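PDB 3JVN: acetyltransferase from Vibrio fischeri, which probably transfers an acyl group, most likely acetyl from acetyl-coenzyme A, to an acceptor substrate, as a member of the GNAT family. Local coordinates for residues A[8-11]-A[12-15]; A[24-27]-A[28-31]; A[60-64]-A[65-69]; A[103-106]-A[107-110]; A[114-117]-A[118-122]. All coordinates share one frame; numbering follows the deposited sequence.

Contact 1. Residues A[8-11]-A[12-15]; sequences AKEI and DLYC
D12 reaches back to K9, and the turn between them shows how one carboxylate can fix the entry to a helix. The side chain of D12 holds its CG anti to its own carbonyl carbon (chi1 -50°), a torsion that swings OD2 toward the start of the turn. There OD2 accepts a hydrogen bond from the backbone N of K9 at 2.9 Å through its anti lone pair, though the bond is bent, with 138° at the hydrogen. The same OD2 forms a salt bridge with NH1 of R6, so a single oxygen is held by backbone and guanidinium together. I11 runs beside D12, pointing the same way, and its CD1 lies 3.3 Å from D12 OD1. E10 and L13 meet at an angle instead, CG of the first 4.0 Å from CD1 of the second, and L13 also packs on A48. In the backbone, D12 N donates to K9 O at 2.9 Å, and a weak bond runs from L13 N to E10 O. A water accepts from Y14 N. With E10 and I11 both near helical backbone angles, this is a type I-like turn leading from strand 4-7 into helix 13-30, the first beta-to-alpha connection of the GNAT fold.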
loop_
_atom_site.group_PDB
_atom_site.type_symbol
_atom_site.label_atom_id
_atom_site.label_comp_id
_atom_site.label_asym_id
_atom_site.label_seq_id
_atom_site.Cartn_x
_atom_site.Cartn_y
_atom_site.Cartn_z
ATOM N N ALA A 8 -7.689 -23.378 7.578
ATOM C CA ALA A 8 -8.615 -23.602 8.681
ATOM C C ALA A 8 -9.995 -24.031 8.191
ATOM O O ALA A 8 -10.321 -23.933 7.009
ATOM C CB ALA A 8 -8.731 -22.342 9.516
ATOM N N LYS A 9 -10.801 -24.513 9.125
ATOM C CA LYS A 9 -12.146 -24.969 8.823
ATOM C C LYS A 9 -13.104 -24.538 9.923
ATOM O O LYS A 9 -12.682 -24.125 11.005
ATOM C CB LYS A 9 -12.181 -26.493 8.695
ATOM C CG LYS A 9 -11.348 -27.069 7.560
ATOM C CD LYS A 9 -11.653 -28.552 7.386
ATOM C CE LYS A 9 -11.350 -29.341 8.660
ATOM N NZ LYS A 9 -11.849 -30.747 8.633
ATOM N N GLU A 10 -14.395 -24.644 9.634
ATOM C CA GLU A 10 -15.431 -24.274 10.583
ATOM C C GLU A 10 -15.282 -25.083 11.886
ATOM O O GLU A 10 -15.720 -24.641 12.954
ATOM C CB GLU A 10 -16.804 -24.512 9.947
ATOM C CG GLU A 10 -17.973 -23.888 10.699
ATOM C CD GLU A 10 -19.324 -24.205 10.064
ATOM O OE1 GLU A 10 -19.622 -25.412 9.883
ATOM O OE2 GLU A 10 -20.094 -23.257 9.769
ATOM N N ILE A 11 -14.632 -26.244 11.782
ATOM C CA ILE A 11 -14.396 -27.153 12.908
ATOM C C ILE A 11 -13.316 -26.682 13.882
ATOM O O ILE A 11 -13.162 -27.238 14.966
ATOM C CB ILE A 11 -13.981 -28.566 12.406
ATOM C CG1 ILE A 11 -12.673 -28.484 11.602
ATOM C CG2 ILE A 11 -15.079 -29.154 11.527
ATOM C CD1 ILE A 11 -11.570 -29.453 12.054
ATOM N N ASP A 12 -12.568 -25.656 13.497
ATOM C CA ASP A 12 -11.510 -25.140 14.354
ATOM C C ASP A 12 -11.916 -23.834 15.037
ATOM O O ASP A 12 -11.185 -23.318 15.887
ATOM C CB ASP A 12 -10.245 -24.918 13.530
ATOM C CG ASP A 12 -9.870 -26.129 12.694
ATOM O OD1 ASP A 12 -9.517 -27.183 13.277
ATOM O OD2 ASP A 12 -9.933 -26.016 11.450
ATOM N N LEU A 13 -13.075 -23.293 14.669
ATOM C CA LEU A 13 -13.543 -22.046 15.266
ATOM C C LEU A 13 -13.483 -22.087 16.793
ATOM O O LEU A 13 -13.155 -21.092 17.443
ATOM C CB LEU A 13 -14.975 -21.727 14.802
ATOM C CG LEU A 13 -15.100 -21.214 13.358
ATOM C CD1 LEU A 13 -16.559 -20.911 13.023
ATOM C CD2 LEU A 13 -14.238 -19.957 13.188
ATOM N N TYR A 14 -13.795 -23.245 17.362
ATOM C CA TYR A 14 -13.774 -23.400 18.810
ATOM C C TYR A 14 -12.343 -23.198 19.344
ATOM O O TYR A 14 -12.124 -22.419 20.272
ATOM C CB TYR A 14 -14.317 -24.787 19.188
ATOM C CG TYR A 14 -14.681 -24.922 20.648
ATOM C CD1 TYR A 14 -15.944 -24.542 21.120
ATOM C CD2 TYR A 14 -13.742 -25.374 21.572
ATOM C CE1 TYR A 14 -16.258 -24.607 22.482
ATOM C CE2 TYR A 14 -14.037 -25.433 22.928
ATOM C CZ TYR A 14 -15.293 -25.050 23.380
ATOM O OH TYR A 14 -15.553 -25.092 24.731
ATOM N N CYS A 15 -11.376 -23.889 18.738
ATOM C CA CYS A 15 -9.965 -23.788 19.131
ATOM C C CYS A 15 -9.471 -22.365 18.933
ATOM O O CYS A 15 -8.822 -21.775 19.803
ATOM C CB CYS A 15 -9.102 -24.706 18.269
ATOM S SG CYS A 15 -9.798 -26.347 18.036
HETATM O O HOH W 1 -15.383 -25.398 16.265
#

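Contact 2. Residues A[24-27]-A[28-31]; sequences HDEH and HQQC
Between H24 and C31 the backbone passes from a regular alpha-helical bond, H28 N to H24 O at 3.2 Å, to weaker and more mixed ones. It forms the C-terminal end of helix 13-30, the first helix of the GNAT fold, and illustrates how a helix frays: H27 O takes weak hydrogen bonds from both Q30 N and C31 N, so that three-residue and four-residue spacings coexist. The bonds to E26 O, from Q29 N and Q30 N, are weak and doubtful, because the place of that oxygen is less sure. By C31 the chain has left the helical conformation.

The side chains follow the same periodicity. D25 and Q29, four residues apart, cross obliquely, with the carboxylate and amide planes turned 69° against each other. Because CG of D25 stands anti to its backbone N (chi1 -170°), the carboxylate leans along the helix, and its OD2 comes within 3.6 Å of Q29 CD. Closer to the backbone, the CG methylene of Q29 lies 3.5 Å from the carbonyl O of D25. One residue further along, E26 and Q30 are less closely engaged: Q30 bends at chi2 and brings its amide back over the preceding turn, in a position that is doubtful in detail. The extended E26 chain looks elsewhere, its OE1 hydrogen-bonded to the hydroxyl of Y95, while H24 NE2 bonds to E93 OE2; both tie the helix to strand 86-96. The last link, C31 N to H27 O, measures 3.3 Å.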
loop_
_atom_site.group_PDB
_atom_site.type_symbol
_atom_site.label_atom_id
_atom_site.label_comp_id
_atom_site.label_asym_id
_atom_site.label_seq_id
_atom_site.Cartn_x
_atom_site.Cartn_y
_atom_site.Cartn_z
ATOM N N HIS A 24 -4.355 -12.253 22.155
ATOM C CA HIS A 24 -4.726 -10.949 22.677
ATOM C C HIS A 24 -4.346 -10.776 24.131
ATOM O O HIS A 24 -4.004 -9.673 24.558
ATOM C CB HIS A 24 -6.223 -10.734 22.509
ATOM C CG HIS A 24 -6.654 -10.660 21.078
ATOM N ND1 HIS A 24 -7.957 -10.870 20.678
ATOM C CD2 HIS A 24 -5.952 -10.400 19.953
ATOM C CE1 HIS A 24 -8.036 -10.744 19.366
ATOM N NE2 HIS A 24 -6.833 -10.459 18.901
ATOM N N ASP A 25 -4.393 -11.860 24.895
ATOM C CA ASP A 25 -4.049 -11.781 26.310
ATOM C C ASP A 25 -2.597 -11.372 26.507
ATOM O O ASP A 25 -2.305 -10.415 27.225
ATOM C CB ASP A 25 -4.285 -13.123 26.996
ATOM C CG ASP A 25 -4.162 -13.022 28.501
ATOM O OD1 ASP A 25 -5.066 -12.437 29.123
ATOM O OD2 ASP A 25 -3.165 -13.505 29.066
ATOM N N GLU A 26 -1.693 -12.111 25.870
ATOM C CA GLU A 26 -0.269 -11.832 25.964
ATOM C C GLU A 26 0.032 -10.428 25.434
ATOM O O GLU A 26 0.985 -9.787 25.868
ATOM C CB GLU A 26 0.522 -12.885 25.173
ATOM C CG GLU A 26 0.196 -14.332 25.564
ATOM C CD GLU A 26 0.802 -15.373 24.624
ATOM O OE1 GLU A 26 0.462 -16.574 24.762
ATOM O OE2 GLU A 26 1.614 -14.996 23.748
ATOM N N HIS A 27 -0.786 -9.953 24.500
ATOM C CA HIS A 27 -0.606 -8.624 23.929
ATOM C C HIS A 27 -0.742 -7.564 25.016
ATOM O O HIS A 27 0.094 -6.671 25.139
ATOM C CB HIS A 27 -1.638 -8.386 22.816
ATOM C CG HIS A 27 -1.125 -8.680 21.435
ATOM N ND1 HIS A 27 -0.068 -9.538 21.198
ATOM C CD2 HIS A 27 -1.527 -8.236 20.224
ATOM C CE1 HIS A 27 0.157 -9.602 19.898
ATOM N NE2 HIS A 27 -0.712 -8.823 19.281
ATOM N N HIS A 28 -1.798 -7.689 25.812
ATOM C CA HIS A 28 -2.092 -6.765 26.907
ATOM C C HIS A 28 -1.106 -6.916 28.069
ATOM O O HIS A 28 -1.138 -6.140 29.022
ATOM C CB HIS A 28 -3.508 -7.024 27.420
ATOM C CG HIS A 28 -4.052 -5.926 28.277
ATOM N ND1 HIS A 28 -4.373 -4.685 27.774
ATOM C CD2 HIS A 28 -4.301 -5.872 29.607
ATOM C CE1 HIS A 28 -4.796 -3.912 28.757
ATOM N NE2 HIS A 28 -4.762 -4.607 29.879
ATOM N N GLN A 29 -0.233 -7.915 27.987
ATOM C CA GLN A 29 0.751 -8.161 29.035
ATOM C C GLN A 29 2.143 -7.594 28.730
ATOM O O GLN A 29 2.960 -7.418 29.639
ATOM C CB GLN A 29 0.822 -9.664 29.335
ATOM C CG GLN A 29 -0.401 -10.169 30.115
ATOM C CD GLN A 29 -0.402 -11.676 30.349
ATOM O OE1 GLN A 29 -1.170 -12.184 31.169
ATOM N NE2 GLN A 29 0.442 -12.398 29.615
ATOM N N GLN A 30 2.421 -7.321 27.456
ATOM C CA GLN A 30 3.705 -6.731 27.079
ATOM C C GLN A 30 3.518 -5.217 27.064
ATOM O O GLN A 30 4.205 -4.483 27.774
ATOM C CB GLN A 30 4.156 -7.194 25.689
ATOM C CG GLN A 30 4.815 -8.564 25.647
ATOM C CD GLN A 30 3.834 -9.677 25.348
ATOM O OE1 GLN A 30 3.134 -9.648 24.332
ATOM N NE2 GLN A 30 3.781 -10.673 26.226
ATOM N N CYS A 31 2.571 -4.760 26.252
ATOM C CA CYS A 31 2.270 -3.342 26.132
ATOM C C CYS A 31 0.812 -3.119 26.529
ATOM O O CYS A 31 -0.062 -2.983 25.672
ATOM C CB CYS A 31 2.511 -2.882 24.690
ATOM S SG CYS A 31 2.047 -1.169 24.334
#

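Contact 3. Residues A[60-64]-A[65-69]; sequences VAEMD and DVIIG
D65 and E62 are joined through a water that donates to D65 O and to E62 OE1, beside the turn connecting strands 56-62 and 67-79 of a beta hairpin. E62 OE1 and D65 OD1, both negative, are 4.7 Å apart and not in contact, and E62 is held from elsewhere by a salt bridge from its OE2 to R6 NH2. V66 follows, and its carbonyl O accepts a hydrogen bond from M63 N at 3.2 Å, the one next to the turn.

I67 then pairs with E62 as an antiparallel non-hydrogen-bonded pair, CA to CA 4.4 Å. Its CG2, anti to the backbone N because chi1 is -57°, reaches diagonally to V60, where it lies 3.6 Å from CB; I67 and V60 also pack on helix 13-30, through C15, L16 and L19. At I68 the regular ladder is broken. N of I68 donates to A61 O at 2.9 Å, while the next residue, G69, offers its own O to A61 N at 2.7 Å. I68 and G69 thus both face A61, which defines a classic beta bulge. CG1 of I68 sits between its backbone N and carbonyl carbon (chi1 46°), a torsion that brings CD1 to 3.4 Å from A61 CB, while CG1 itself approaches M63 CB at 4.1 Å.

What follows from the chemistry is a division of labour: polar groups and water serve the turn, backbone bonds fix the offset of the bulge, and aliphatic groups meet two different helices, I67 and V60 facing 13-30 and A61 and I68 reaching V105 of 105-118.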
loop_
_atom_site.group_PDB
_atom_site.type_symbol
_atom_site.label_atom_id
_atom_site.label_comp_id
_atom_site.label_asym_id
_atom_site.label_seq_id
_atom_site.Cartn_x
_atom_site.Cartn_y
_atom_site.Cartn_z
ATOM N N VAL A 60 -3.657 -22.883 9.810
ATOM C CA VAL A 60 -3.297 -23.401 11.125
ATOM C C VAL A 60 -2.184 -24.449 11.042
ATOM O O VAL A 60 -2.008 -25.112 10.017
ATOM C CB VAL A 60 -4.530 -24.039 11.849
ATOM C CG1 VAL A 60 -5.516 -22.954 12.274
ATOM C CG2 VAL A 60 -5.211 -25.057 10.933
ATOM N N ALA A 61 -1.426 -24.569 12.129
ATOM C CA ALA A 61 -0.345 -25.543 12.241
ATOM C C ALA A 61 -0.867 -26.641 13.174
ATOM O O ALA A 61 -1.160 -26.377 14.342
ATOM C CB ALA A 61 0.895 -24.888 12.832
ATOM N N GLU A 62 -1.001 -27.861 12.658
ATOM C CA GLU A 62 -1.505 -28.980 13.452
ATOM C C GLU A 62 -0.365 -29.954 13.720
ATOM O O GLU A 62 0.250 -30.472 12.788
ATOM C CB GLU A 62 -2.646 -29.689 12.695
ATOM C CG GLU A 62 -3.879 -30.048 13.542
ATOM C CD GLU A 62 -5.048 -30.567 12.706
ATOM O OE1 GLU A 62 -6.152 -30.755 13.267
ATOM O OE2 GLU A 62 -4.870 -30.795 11.489
HETATM N N MSE A 63 -0.074 -30.193 14.993
HETATM C CA MSE A 63 0.998 -31.110 15.350
HETATM C C MSE A 63 0.503 -32.552 15.289
HETATM O O MSE A 63 0.719 -33.250 14.295
HETATM C CB MSE A 63 1.533 -30.796 16.750
HETATM C CG MSE A 63 2.715 -31.664 17.169
HETATM SE SE MSE A 63 4.168 -31.638 15.878
HETATM C CE MSE A 63 5.307 -30.297 16.701
ATOM N N ASP A 64 -0.164 -32.992 16.351
ATOM C CA ASP A 64 -0.685 -34.354 16.408
ATOM C C ASP A 64 -2.122 -34.374 15.905
ATOM O O ASP A 64 -2.430 -34.981 14.880
ATOM C CB ASP A 64 -0.616 -34.883 17.845
ATOM C CG ASP A 64 0.358 -36.039 17.992
ATOM O OD1 ASP A 64 0.095 -37.102 17.391
ATOM O OD2 ASP A 64 1.386 -35.885 18.692
ATOM N N ASP A 65 -2.993 -33.702 16.647
ATOM C CA ASP A 65 -4.403 -33.593 16.300
ATOM C C ASP A 65 -4.893 -32.315 16.955
ATOM O O ASP A 65 -6.091 -32.039 17.001
ATOM C CB ASP A 65 -5.198 -34.785 16.841
ATOM C CG ASP A 65 -5.684 -35.715 15.738
ATOM O OD1 ASP A 65 -6.361 -35.223 14.803
ATOM O OD2 ASP A 65 -5.395 -36.935 15.812
ATOM N N VAL A 66 -3.939 -31.547 17.473
ATOM C CA VAL A 66 -4.225 -30.285 18.137
ATOM C C VAL A 66 -3.584 -29.114 17.375
ATOM O O VAL A 66 -2.456 -29.209 16.887
ATOM C CB VAL A 66 -3.715 -30.318 19.610
ATOM C CG1 VAL A 66 -2.236 -30.680 19.646
ATOM C CG2 VAL A 66 -3.949 -28.972 20.287
ATOM N N ILE A 67 -4.322 -28.016 17.262
ATOM C CA ILE A 67 -3.834 -26.833 16.569
ATOM C C ILE A 67 -2.910 -26.051 17.493
ATOM O O ILE A 67 -3.352 -25.508 18.512
ATOM C CB ILE A 67 -5.003 -25.932 16.143
ATOM C CG1 ILE A 67 -5.971 -26.738 15.276
ATOM C CG2 ILE A 67 -4.475 -24.720 15.403
ATOM C CD1 ILE A 67 -7.261 -26.033 14.954
ATOM N N ILE A 68 -1.625 -25.999 17.147
ATOM C CA ILE A 68 -0.653 -25.287 17.967
ATOM C C ILE A 68 -0.274 -23.925 17.400
ATOM O O ILE A 68 0.637 -23.261 17.902
ATOM C CB ILE A 68 0.637 -26.143 18.194
ATOM C CG1 ILE A 68 1.125 -26.768 16.871
ATOM C CG2 ILE A 68 0.367 -27.227 19.235
ATOM C CD1 ILE A 68 1.897 -25.819 15.982
ATOM N N GLY A 69 -0.986 -23.501 16.362
ATOM C CA GLY A 69 -0.698 -22.209 15.771
ATOM C C GLY A 69 -1.588 -21.858 14.595
ATOM O O GLY A 69 -2.224 -22.722 14.001
HETATM O O HOH W 2 -7.667 -30.250 15.183
#

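Contact 4. Residues A[103-106]-A[107-110]; sequences EGVA and EQLM
The amide of Q108 turns one of its flat sides to the start of helix 105-118: CA of V105 lies over it, 3.5 Å from Q108 CD, and the carbonyl O of G104 approaches from the same side. At the nitrogen end of the amide, NE2 passes V105 CG1 at 3.7 Å, the two side chains running at an angle to each other. The amide comes back in this way because CG of Q108 sits between its own backbone N and carbonyl carbon (chi1 45°), after which the chain runs out extended over V105; P3 also touches both residues.

The other flat groups are peptides. G104 O accepts a hydrogen bond from Q108 N at 3.2 Å. A106 O is gripped twice, by M110 N at 2.8 Å and by L109 N at 2.9 Å. V105 O takes a weak bond from L109 N as well. Among the aliphatic groups, V105 CG1 approaches L109 CD1 at 4.4 Å; V105 and L109 face the sheet, meeting I68 and I71 respectively, and M110 reaches I91 and L94.

E103 to A106 complete the Arg/Gln-X-X-Gly-X-Gly/Ala signature of GNAT enzymes, in the loop that typically binds the pyrophosphate of coenzyme A. G104 adopts positive phi (76°), a conformation that favours glycine. The chemistry implies a first helical turn held by carbonyls that point along the helix, while its early N-H groups, and with them the positive end of the helix dipole, face the preceding loop, which would probably favour an anion there.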
loop_
_atom_site.group_PDB
_atom_site.type_symbol
_atom_site.label_atom_id
_atom_site.label_comp_id
_atom_site.label_asym_id
_atom_site.label_seq_id
_atom_site.Cartn_x
_atom_site.Cartn_y
_atom_site.Cartn_z
ATOM N N GLU A 103 10.568 -23.106 16.923
ATOM C CA GLU A 103 10.545 -24.382 16.215
ATOM C C GLU A 103 10.276 -24.211 14.718
ATOM O O GLU A 103 10.063 -25.190 13.999
ATOM C CB GLU A 103 9.492 -25.294 16.852
ATOM C CG GLU A 103 9.509 -26.739 16.377
ATOM C CD GLU A 103 8.807 -27.661 17.353
ATOM O OE1 GLU A 103 8.718 -28.879 17.079
ATOM O OE2 GLU A 103 8.347 -27.161 18.405
ATOM N N GLY A 104 10.285 -22.960 14.259
ATOM C CA GLY A 104 10.067 -22.671 12.851
ATOM C C GLY A 104 8.634 -22.784 12.368
ATOM O O GLY A 104 8.381 -22.764 11.163
ATOM N N VAL A 105 7.694 -22.906 13.300
ATOM C CA VAL A 105 6.284 -23.013 12.951
ATOM C C VAL A 105 5.770 -21.696 12.358
ATOM O O VAL A 105 4.850 -21.686 11.538
ATOM C CB VAL A 105 5.449 -23.398 14.186
ATOM C CG1 VAL A 105 4.012 -23.676 13.780
ATOM C CG2 VAL A 105 6.063 -24.614 14.852
ATOM N N ALA A 106 6.376 -20.587 12.771
ATOM C CA ALA A 106 5.990 -19.278 12.258
ATOM C C ALA A 106 6.334 -19.194 10.768
ATOM O O ALA A 106 5.482 -18.826 9.960
ATOM C CB ALA A 106 6.707 -18.180 13.024
ATOM N N GLU A 107 7.577 -19.547 10.412
ATOM C CA GLU A 107 8.026 -19.511 9.016
ATOM C C GLU A 107 7.151 -20.377 8.130
ATOM O O GLU A 107 6.806 -19.970 7.026
ATOM C CB GLU A 107 9.500 -19.961 8.876
ATOM C CG GLU A 107 9.989 -20.084 7.399
ATOM C CD GLU A 107 11.524 -20.028 7.207
ATOM O OE1 GLU A 107 12.136 -18.958 7.459
ATOM O OE2 GLU A 107 12.121 -21.051 6.783
ATOM N N GLN A 108 6.788 -21.566 8.599
ATOM C CA GLN A 108 5.946 -22.429 7.782
ATOM C C GLN A 108 4.529 -21.865 7.631
ATOM O O GLN A 108 3.795 -22.263 6.724
ATOM C CB GLN A 108 5.929 -23.857 8.341
ATOM C CG GLN A 108 5.746 -23.953 9.835
ATOM C CD GLN A 108 6.077 -25.335 10.378
ATOM O OE1 GLN A 108 7.173 -25.857 10.158
ATOM N NE2 GLN A 108 5.137 -25.926 11.106
ATOM N N LEU A 109 4.156 -20.931 8.508
ATOM C CA LEU A 109 2.844 -20.288 8.433
ATOM C C LEU A 109 2.954 -19.079 7.500
ATOM O O LEU A 109 2.100 -18.863 6.645
ATOM C CB LEU A 109 2.376 -19.841 9.822
ATOM C CG LEU A 109 1.895 -20.926 10.790
ATOM C CD1 LEU A 109 1.668 -20.320 12.159
ATOM C CD2 LEU A 109 0.619 -21.558 10.275
HETATM N N MSE A 110 4.011 -18.292 7.671
HETATM C CA MSE A 110 4.246 -17.131 6.823
HETATM C C MSE A 110 4.509 -17.625 5.408
HETATM O O MSE A 110 4.226 -16.937 4.427
HETATM C CB MSE A 110 5.472 -16.349 7.307
HETATM C CG MSE A 110 5.208 -15.353 8.443
HETATM SE SE MSE A 110 4.105 -13.831 7.872
HETATM C CE MSE A 110 4.772 -13.687 6.046
#

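Contact 5. Residues A[114-117]-A[118-122]; sequences EQEL and KDYGV
L117 and V122 supply the apolar part of this helix end: CG of L117 lies 3.7 Å from CG1 of V122, and the two side chains cross against the sheet, where both also touch F75 and A89. Hydrogen bonds shape the backbone around them. D119 N donates to Q115 O at 3.1 Å in the regular helical way. Next, L117 O accepts a bond from Y120 N at 2.9 Å and a weak one from V122 N at 3.4 Å. With G121 N bonded to K118 O and G121 at positive phi (56°), the pattern fits a Schellman motif, its V122 N to L117 O bond weak, and a type I turn spans K118 to G121. The ring of Y120 meets that of F75 and presents an edge to the carbonyl O of E116. The E116 side chain, bent at chi2 (-81°), runs beside the Y120 ring so that OE1 lies 3.5 Å from CE1, with carboxylate and ring planes 77° apart. Among charged groups, E116 OE2 and D119 OD1, like charges, are 3.8 Å apart. The chemistry implies a helix stopped by glycine and sealed by leucine and valine, with the neighbouring carboxylates probably raising each other's pKa slightly.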
loop_
_atom_site.group_PDB
_atom_site.type_symbol
_atom_site.label_atom_id
_atom_site.label_comp_id
_atom_site.label_asym_id
_atom_site.label_seq_id
_atom_site.Cartn_x
_atom_site.Cartn_y
_atom_site.Cartn_z
ATOM N N GLU A 114 2.025 -16.663 2.046
ATOM C CA GLU A 114 2.695 -16.028 0.911
ATOM C C GLU A 114 2.497 -16.868 -0.354
ATOM O O GLU A 114 2.483 -16.343 -1.461
ATOM C CB GLU A 114 4.193 -15.876 1.180
ATOM C CG GLU A 114 4.561 -15.011 2.376
ATOM C CD GLU A 114 6.070 -14.960 2.611
ATOM O OE1 GLU A 114 6.508 -14.385 3.631
ATOM O OE2 GLU A 114 6.819 -15.504 1.771
ATOM N N GLN A 115 2.345 -18.174 -0.189
ATOM C CA GLN A 115 2.138 -19.034 -1.340
ATOM C C GLN A 115 0.863 -18.596 -2.044
ATOM O O GLN A 115 0.876 -18.310 -3.239
ATOM C CB GLN A 115 2.016 -20.482 -0.892
ATOM C CG GLN A 115 1.963 -21.488 -2.019
ATOM C CD GLN A 115 1.621 -22.876 -1.506
ATOM O OE1 GLN A 115 0.478 -23.141 -1.129
ATOM N NE2 GLN A 115 2.613 -23.765 -1.472
ATOM N N GLU A 116 -0.238 -18.547 -1.296
ATOM C CA GLU A 116 -1.529 -18.133 -1.839
ATOM C C GLU A 116 -1.490 -16.684 -2.314
ATOM O O GLU A 116 -2.105 -16.326 -3.320
ATOM C CB GLU A 116 -2.618 -18.300 -0.786
ATOM C CG GLU A 116 -3.253 -19.678 -0.795
ATOM C CD GLU A 116 -4.310 -19.825 -1.872
ATOM O OE1 GLU A 116 -5.402 -19.239 -1.716
ATOM O OE2 GLU A 116 -4.043 -20.511 -2.880
ATOM N N LEU A 117 -0.763 -15.852 -1.579
ATOM C CA LEU A 117 -0.629 -14.451 -1.933
ATOM C C LEU A 117 0.051 -14.301 -3.286
ATOM O O LEU A 117 -0.479 -13.647 -4.181
ATOM C CB LEU A 117 0.186 -13.740 -0.864
ATOM C CG LEU A 117 -0.610 -12.671 -0.122
ATOM C CD1 LEU A 117 -2.045 -13.153 0.133
ATOM C CD2 LEU A 117 0.099 -12.350 1.183
ATOM N N LYS A 118 1.230 -14.913 -3.409
ATOM C CA LYS A 118 2.029 -14.877 -4.625
ATOM C C LYS A 118 1.261 -15.344 -5.845
ATOM O O LYS A 118 1.285 -14.692 -6.894
ATOM C CB LYS A 118 3.275 -15.754 -4.481
ATOM C CG LYS A 118 4.548 -15.004 -4.076
ATOM C CD LYS A 118 4.754 -14.935 -2.563
ATOM C CE LYS A 118 5.343 -16.234 -2.009
ATOM N NZ LYS A 118 6.696 -16.529 -2.575
ATOM N N ASP A 119 0.581 -16.480 -5.730
ATOM C CA ASP A 119 -0.152 -16.958 -6.884
ATOM C C ASP A 119 -1.451 -16.185 -7.127
ATOM O O ASP A 119 -2.167 -16.462 -8.080
ATOM C CB ASP A 119 -0.357 -18.483 -6.789
ATOM C CG ASP A 119 -1.196 -18.887 -5.617
ATOM O OD1 ASP A 119 -1.137 -20.072 -5.224
ATOM O OD2 ASP A 119 -1.923 -18.017 -5.098
ATOM N N TYR A 120 -1.736 -15.202 -6.271
ATOM C CA TYR A 120 -2.915 -14.342 -6.434
ATOM C C TYR A 120 -2.461 -12.979 -6.964
ATOM O O TYR A 120 -3.213 -11.998 -6.941
ATOM C CB TYR A 120 -3.659 -14.115 -5.114
ATOM C CG TYR A 120 -4.882 -14.979 -4.964
ATOM C CD1 TYR A 120 -4.779 -16.274 -4.467
ATOM C CD2 TYR A 120 -6.134 -14.530 -5.398
ATOM C CE1 TYR A 120 -5.882 -17.114 -4.413
ATOM C CE2 TYR A 120 -7.258 -15.356 -5.351
ATOM C CZ TYR A 120 -7.119 -16.654 -4.854
ATOM O OH TYR A 120 -8.221 -17.481 -4.799
ATOM N N GLY A 121 -1.211 -12.926 -7.412
ATOM C CA GLY A 121 -0.646 -11.698 -7.941
ATOM C C GLY A 121 -0.665 -10.476 -7.037
ATOM O O GLY A 121 -0.986 -9.381 -7.498
ATOM N N VAL A 122 -0.333 -10.633 -5.759
ATOM C CA VAL A 122 -0.329 -9.465 -4.874
ATOM C C VAL A 122 0.898 -8.594 -5.122
ATOM O O VAL A 122 2.029 -9.084 -5.176
ATOM C CB VAL A 122 -0.371 -9.843 -3.374
ATOM C CG1 VAL A 122 -1.645 -10.623 -3.073
ATOM C CG2 VAL A 122 0.874 -10.627 -2.997
#

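The five contacts follow one another along the chain and are spread over a GNAT fold. Contacts 1 and 2 sit at the two ends of helix 13-30, their centres about 23 Å apart; contacts 4 and 5 do the same for helix 105-118, about 17 Å apart. Contact 3, the hairpin of strands 56-62 and 67-79, lies between the helices: I67 packs on D12 and C15 of contact 1, while A61 and I68 pack on V105 of contact 4. Contacts 2 and 5 are the most distant, about 31 Å between centres, on opposite sides of the chain's centre. Local turns and a cap thus lie where the helices begin and end, and the shared sheet joins them into one domain.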